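Local coordinates for phosphate ABC transporter, periplasmic phosphate-binding protein (Borrelia burgdorferi, PDB 4N13), which binds inorganic phosphate with micromolar affinity and, as the solute-binding component of the PstSACB ABC transporter, takes part in phosphate import, at residues V173-K176 against T177-P181; T250-D253 against I254-E257. All blocks are in the same frame, centred on the assembly; numbering follows the deposited sequence.

Contact 1 of 2, residues V173-K176 against T177-P181; sequences VIEK and TSLTP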
ATOM      1  N   VAL A 173     -11.605 -10.379  -7.040  1.00  6.46           N
ATOM      2  CA  VAL A 173     -12.409  -9.704  -6.015  1.00  6.12           C
ATOM      3  C   VAL A 173     -13.578  -8.971  -6.671  1.00  6.21           C
ATOM      4  O   VAL A 173     -14.708  -9.037  -6.196  1.00  6.43           O
ATOM      5  CB  VAL A 173     -11.591  -8.719  -5.140  1.00  6.09           C
ATOM      6  CG1 VAL A 173     -12.526  -8.031  -4.135  1.00  6.86           C
ATOM      7  CG2 VAL A 173     -10.475  -9.403  -4.409  1.00  7.20           C
ATOM      8  N   ILE A 174     -13.312  -8.259  -7.756  1.00  6.34           N
ATOM      9  CA  ILE A 174     -14.352  -7.534  -8.462  1.00  6.63           C
ATOM     10  C   ILE A 174     -15.426  -8.494  -8.974  1.00  6.63           C
ATOM     11  O   ILE A 174     -16.616  -8.261  -8.772  1.00  7.35           O
ATOM     12  CB  ILE A 174     -13.732  -6.697  -9.603  1.00  7.28           C
ATOM     13  CG1 ILE A 174     -12.910  -5.551  -9.025  1.00  8.32           C
ATOM     14  CG2 ILE A 174     -14.797  -6.157 -10.519  1.00  7.81           C
ATOM     15  CD1 ILE A 174     -12.012  -4.864 -10.057  1.00  9.19           C
ATOM     16  N   GLU A 175     -15.009  -9.554  -9.653  1.00  6.55           N
ATOM     17  CA  GLU A 175     -15.988 -10.485 -10.191  1.00  7.76           C
ATOM     18  C   GLU A 175     -16.816 -11.141  -9.095  1.00  6.70           C
ATOM     19  O   GLU A 175     -18.039 -11.237  -9.181  1.00  7.14           O
ATOM     20  CB  GLU A 175     -15.327 -11.555 -11.054  1.00 10.80           C
ATOM     21  CG  GLU A 175     -16.362 -12.404 -11.789  1.00 16.42           C
ATOM     22  CD  GLU A 175     -15.751 -13.324 -12.821  1.00 21.95           C
ATOM     23  OE1 GLU A 175     -15.453 -12.836 -13.928  1.00 25.66           O
ATOM     24  OE2 GLU A 175     -15.562 -14.521 -12.526  1.00 24.67           O
ATOM     25  N   LYS A 176     -16.156 -11.569  -8.034  1.00  6.67           N
ATOM     26  CA  LYS A 176     -16.841 -12.230  -6.940  1.00  6.25           C
ATOM     27  C   LYS A 176     -17.831 -11.272  -6.255  1.00  6.15           C
ATOM     28  O   LYS A 176     -18.936 -11.657  -5.906  1.00  7.16           O
ATOM     29  CB  LYS A 176     -15.827 -12.789  -5.927  1.00  6.84           C
ATOM     30  CG  LYS A 176     -16.448 -13.627  -4.814  1.00  7.07           C
ATOM     31  CD  LYS A 176     -17.022 -14.956  -5.281  1.00  6.57           C
ATOM     32  CE  LYS A 176     -15.960 -15.936  -5.731  1.00  7.57           C
ATOM     33  NZ  LYS A 176     -16.570 -17.213  -6.196  1.00  9.53           N
ATOM     34  N   THR A 177     -17.431 -10.018  -6.062  1.00  6.25           N
ATOM     35  CA  THR A 177     -18.294  -9.034  -5.423  1.00  6.64           C
ATOM     36  C   THR A 177     -19.542  -8.824  -6.300  1.00  6.96           C
ATOM     37  O   THR A 177     -20.669  -8.737  -5.793  1.00  8.85           O
ATOM     38  CB  THR A 177     -17.540  -7.711  -5.208  1.00  7.61           C
ATOM     39  OG1 THR A 177     -16.439  -7.935  -4.324  1.00  8.72           O
ATOM     40  CG2 THR A 177     -18.436  -6.672  -4.585  1.00  7.71           C
ATOM     41  N   SER A 178     -19.347  -8.791  -7.612  1.00  6.22           N
ATOM     42  CA  SER A 178     -20.451  -8.596  -8.545  1.00  8.61           C
ATOM     43  C   SER A 178     -21.449  -9.746  -8.513  1.00  8.51           C
ATOM     44  O   SER A 178     -22.616  -9.549  -8.814  1.00 12.36           O
ATOM     45  CB  SER A 178     -19.914  -8.364  -9.959  1.00  9.70           C
ATOM     46  OG  SER A 178     -19.532  -9.553 -10.629  1.00 12.18           O
ATOM     47  N   LEU A 179     -20.996 -10.936  -8.112  1.00  7.18           N
ATOM     48  CA  LEU A 179     -21.828 -12.131  -8.102  1.00  7.15           C
ATOM     49  C   LEU A 179     -22.343 -12.513  -6.734  1.00  7.08           C
ATOM     50  O   LEU A 179     -23.219 -13.361  -6.650  1.00  9.38           O
ATOM     51  CB  LEU A 179     -21.038 -13.319  -8.664  1.00  8.94           C
ATOM     52  CG  LEU A 179     -20.780 -13.308 -10.171  1.00 10.74           C
ATOM     53  CD1 LEU A 179     -19.873 -14.456 -10.556  1.00 12.72           C
ATOM     54  CD2 LEU A 179     -22.112 -13.361 -10.941  1.00 12.84           C
ATOM     55  N   THR A 180     -21.828 -11.902  -5.662  1.00  7.13           N
ATOM     56  CA  THR A 180     -22.129 -12.353  -4.311  1.00  6.65           C
ATOM     57  C   THR A 180     -22.951 -11.289  -3.594  1.00  6.70           C
ATOM     58  O   THR A 180     -22.507 -10.153  -3.459  1.00  7.50           O
ATOM     59  CB  THR A 180     -20.823 -12.606  -3.536  1.00  6.88           C
ATOM     60  OG1 THR A 180     -19.999 -13.544  -4.244  1.00  7.49           O
ATOM     61  CG2 THR A 180     -21.100 -13.154  -2.190  1.00  7.82           C
ATOM     62  N   PRO A 181     -24.148 -11.645  -3.132  1.00  7.59           N
ATOM     63  CA  PRO A 181     -24.969 -10.597  -2.522  1.00  9.02           C
ATOM     64  C   PRO A 181     -24.373 -10.099  -1.204  1.00  7.91           C
ATOM     65  O   PRO A 181     -23.673 -10.819  -0.495  1.00  8.72           O
ATOM     66  CB  PRO A 181     -26.328 -11.276  -2.303  1.00 12.73           C
ATOM     67  CG  PRO A 181     -26.061 -12.720  -2.363  1.00 10.68           C
ATOM     68  CD  PRO A 181     -24.814 -12.953  -3.153  1.00  9.10           C
TER
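The carbonyl plane of Val173 is approached on its two opposite faces by one and the same residue, Thr177: the backbone N from one face, the hydroxyl from the other. Thr177 OG1 lies 2.8 Å from Val173 O, standing 35° out of the carbonyl plane. With chi1 at -63°, OG1 sits beside its own backbone N, which brings it back over the preceding turn. The Lys176 carbonyl is gripped in the same two-sided manner, by Leu179 N at 3.1 Å from Lys176 O on one face and Thr180 OG1 at 2.7 Å from Lys176 O on the other. Ser178 OG bonds to Glu175 O at 2.7 Å, coming in only 22° from that carbonyl plane, while Leu179 N makes a weak second bond to Glu175 O. This is the C-terminal end of helix 170-179: the hydroxyls of Thr177 and Thr180 each reach the carbonyl four residues back, that of Ser178 the one three back, the Leu179 N to Lys176 O bond is i to i+3, and Thr180 is the first residue to leave helical geometry. The methylenes of Lys176 pass the Thr180 hydroxyl, with CD 3.5 Å from OG1. Val173, Lys176 and Thr180 touch both strands 129-133 and 165-167, and Thr177 touches Ile131 on the first; Val173 and Ile174 also meet Ile187 on strand 183-188. Thr180 O accepts a hydrogen bond from Ser183 OG, tying the exit to that strand's start.

Contact 2 of 2, residues T250-D253 against I254-E257; sequences TGQD and IVEE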
ATOM      1  N   THR A 250       9.547  13.261 -13.643  0.55 10.89           N
ATOM      2  CA  THR A 250       9.823  12.040 -14.403  0.55 11.03           C
ATOM      3  C   THR A 250       9.804  10.812 -13.492  0.55  8.97           C
ATOM      4  O   THR A 250       9.228   9.785 -13.844  0.55  8.28           O
ATOM      5  CB  THR A 250      11.167  12.105 -15.156  0.55 12.40           C
ATOM      6  OG1 THR A 250      11.123  13.182 -16.096  0.55 14.87           O
ATOM      7  CG2 THR A 250      11.435  10.812 -15.909  0.55 12.71           C
ATOM      8  N   GLY A 251      10.468  10.901 -12.347  1.00  8.80           N
ATOM      9  CA  GLY A 251      10.429   9.817 -11.363  1.00  7.78           C
ATOM     10  C   GLY A 251       8.999   9.449 -11.001  1.00  8.05           C
ATOM     11  O   GLY A 251       8.640   8.278 -10.912  1.00  8.19           O
ATOM     12  N   GLN A 252       8.168  10.466 -10.796  1.00  7.83           N
ATOM     13  CA  GLN A 252       6.803  10.236 -10.368  1.00  7.50           C
ATOM     14  C   GLN A 252       5.949   9.714 -11.516  1.00  7.95           C
ATOM     15  O   GLN A 252       5.021   8.935 -11.302  1.00  8.79           O
ATOM     16  CB  GLN A 252       6.248  11.504  -9.727  1.00  8.54           C
ATOM     17  CG  GLN A 252       7.007  11.805  -8.465  1.00  8.89           C
ATOM     18  CD  GLN A 252       6.756  10.714  -7.429  1.00  8.80           C
ATOM     19  OE1 GLN A 252       5.606  10.410  -7.112  1.00 11.42           O
ATOM     20  NE2 GLN A 252       7.820  10.111  -6.912  1.00  8.91           N
ATOM     21  N   ASP A 253       6.271  10.113 -12.744  1.00  8.11           N
ATOM     22  CA  ASP A 253       5.591   9.514 -13.898  1.00  7.98           C
ATOM     23  C   ASP A 253       5.883   8.012 -13.958  1.00  7.46           C
ATOM     24  O   ASP A 253       4.997   7.225 -14.275  1.00  8.31           O
ATOM     25  CB  ASP A 253       6.029  10.163 -15.205  1.00  9.25           C
ATOM     26  CG  ASP A 253       5.480  11.582 -15.390  1.00 12.86           C
ATOM     27  OD1 ASP A 253       4.564  11.985 -14.652  1.00 14.66           O
ATOM     28  OD2 ASP A 253       5.967  12.296 -16.297  1.00 16.98           O
ATOM     29  N   ILE A 254       7.130   7.620 -13.671  1.00  7.37           N
ATOM     30  CA  ILE A 254       7.473   6.205 -13.649  1.00  7.89           C
ATOM     31  C   ILE A 254       6.634   5.465 -12.605  1.00  7.59           C
ATOM     32  O   ILE A 254       6.106   4.393 -12.877  1.00  7.98           O
ATOM     33  CB  ILE A 254       8.962   6.014 -13.375  1.00  7.62           C
ATOM     34  CG1 ILE A 254       9.790   6.592 -14.524  1.00  9.03           C
ATOM     35  CG2 ILE A 254       9.284   4.537 -13.162  1.00  8.80           C
ATOM     36  CD1 ILE A 254      11.256   6.796 -14.199  1.00  9.66           C
ATOM     37  N   VAL A 255       6.523   6.039 -11.406  1.00  7.21           N
ATOM     38  CA  VAL A 255       5.713   5.444 -10.337  1.00  8.01           C
ATOM     39  C   VAL A 255       4.295   5.170 -10.837  1.00  7.38           C
ATOM     40  O   VAL A 255       3.748   4.086 -10.653  1.00  8.57           O
ATOM     41  CB  VAL A 255       5.654   6.400  -9.120  1.00  8.09           C
ATOM     42  CG1 VAL A 255       4.617   5.986  -8.110  1.00  8.33           C
ATOM     43  CG2 VAL A 255       7.025   6.475  -8.436  1.00  8.12           C
ATOM     44  N   GLU A 256       3.692   6.158 -11.482  1.00  7.76           N
ATOM     45  CA  GLU A 256       2.299   6.009 -11.911  1.00  8.38           C
ATOM     46  C   GLU A 256       2.143   5.111 -13.133  1.00  9.06           C
ATOM     47  O   GLU A 256       1.158   4.376 -13.232  1.00 11.12           O
ATOM     48  CB  GLU A 256       1.661   7.390 -12.099  1.00 11.11           C
ATOM     49  CG  GLU A 256       1.672   8.139 -10.767  1.00 13.69           C
ATOM     50  CD  GLU A 256       0.644   9.226 -10.654  1.00 15.73           C
ATOM     51  OE1 GLU A 256       0.170   9.719 -11.702  1.00 19.04           O
ATOM     52  OE2 GLU A 256       0.312   9.613  -9.507  1.00 15.43           O
ATOM     53  N   GLU A 257       3.114   5.129 -14.033  1.00  7.69           N
ATOM     54  CA  GLU A 257       3.087   4.224 -15.182  1.00  9.09           C
ATOM     55  C   GLU A 257       3.163   2.768 -14.747  1.00  9.32           C
ATOM     56  O   GLU A 257       2.763   1.876 -15.481  1.00  9.10           O
ATOM     57  CB  GLU A 257       4.261   4.533 -16.115  1.00 10.44           C
ATOM     58  CG  GLU A 257       4.098   5.843 -16.843  1.00 11.28           C
ATOM     59  CD  GLU A 257       5.408   6.490 -17.315  1.00 12.84           C
ATOM     60  OE1 GLU A 257       6.469   5.828 -17.388  1.00 14.95           O
ATOM     61  OE2 GLU A 257       5.367   7.703 -17.629  1.00 13.84           O
TER
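Four successive i to i+4 bonds, from Ile254 N to Thr250 O through Glu257 N to Asp253 O, run with N-H angles near 158° and make this a regular alpha-helical stretch. Ile254, Val255 and Glu257 set side-chain carbons against carbonyls of the turn before. Ile254 places CG1 beside its backbone N, chi1 -65°, so that CG1 packs 3.3 Å from Thr250 O and CD1 follows the same carbonyl at 3.6 Å. On the next residue, CG2 of Val255 rests 3.5 Å from Gly251 O and touches Gln252 NE2 at 4.0 Å; the two side chains run side by side. The Gln252 chain bends at chi2, and its buried amide is satisfied at both ends: OE1 takes the N-H of Ile263, and NE2 gives to the carbonyls of Phe84 and Met246. On the outer side, Glu257 folds back over Asp253 O, with CG at 3.1 Å and CD at 3.2 Å from it. The carboxylates of Asp253 and Glu257 keep 4.8 Å between OD2 and OE2, like charges that would be expected to repel mildly, although both residues are exposed. Glu256 OE2 instead has a salt bridge to Lys212 and a hydrogen bond from Gly262 N. Thr250, Ile254 and Val255 pack on helix 23-36, while Gln252, Val255 and Glu256 meet Thr265, Phe260 and Leu261 of the C-terminal tail.

Overall arrangement
Contact 1 and contact 2 lie in series along the chain, the first closing before the second opens, with centres 31 Å apart and nearest atoms about 16 Å apart. Each belongs to a single helix, 170-179 and 249-257, and each helix covers a different part of the fold. Contact 1 packs on strands 129-133, 165-167 and 183-188; contact 2 packs on helix 23-36 and the chain end. This fits the two-lobed architecture of class II ligand-binding proteins. By similarity, Ser139 and Thr21 are probable phosphate-binding residues. Contact 1 comes near the first, with about 7 Å between the side chains of Val173 and Ser139, and contact 2 near the second, with about 10 Å between those of Val255 and Thr21.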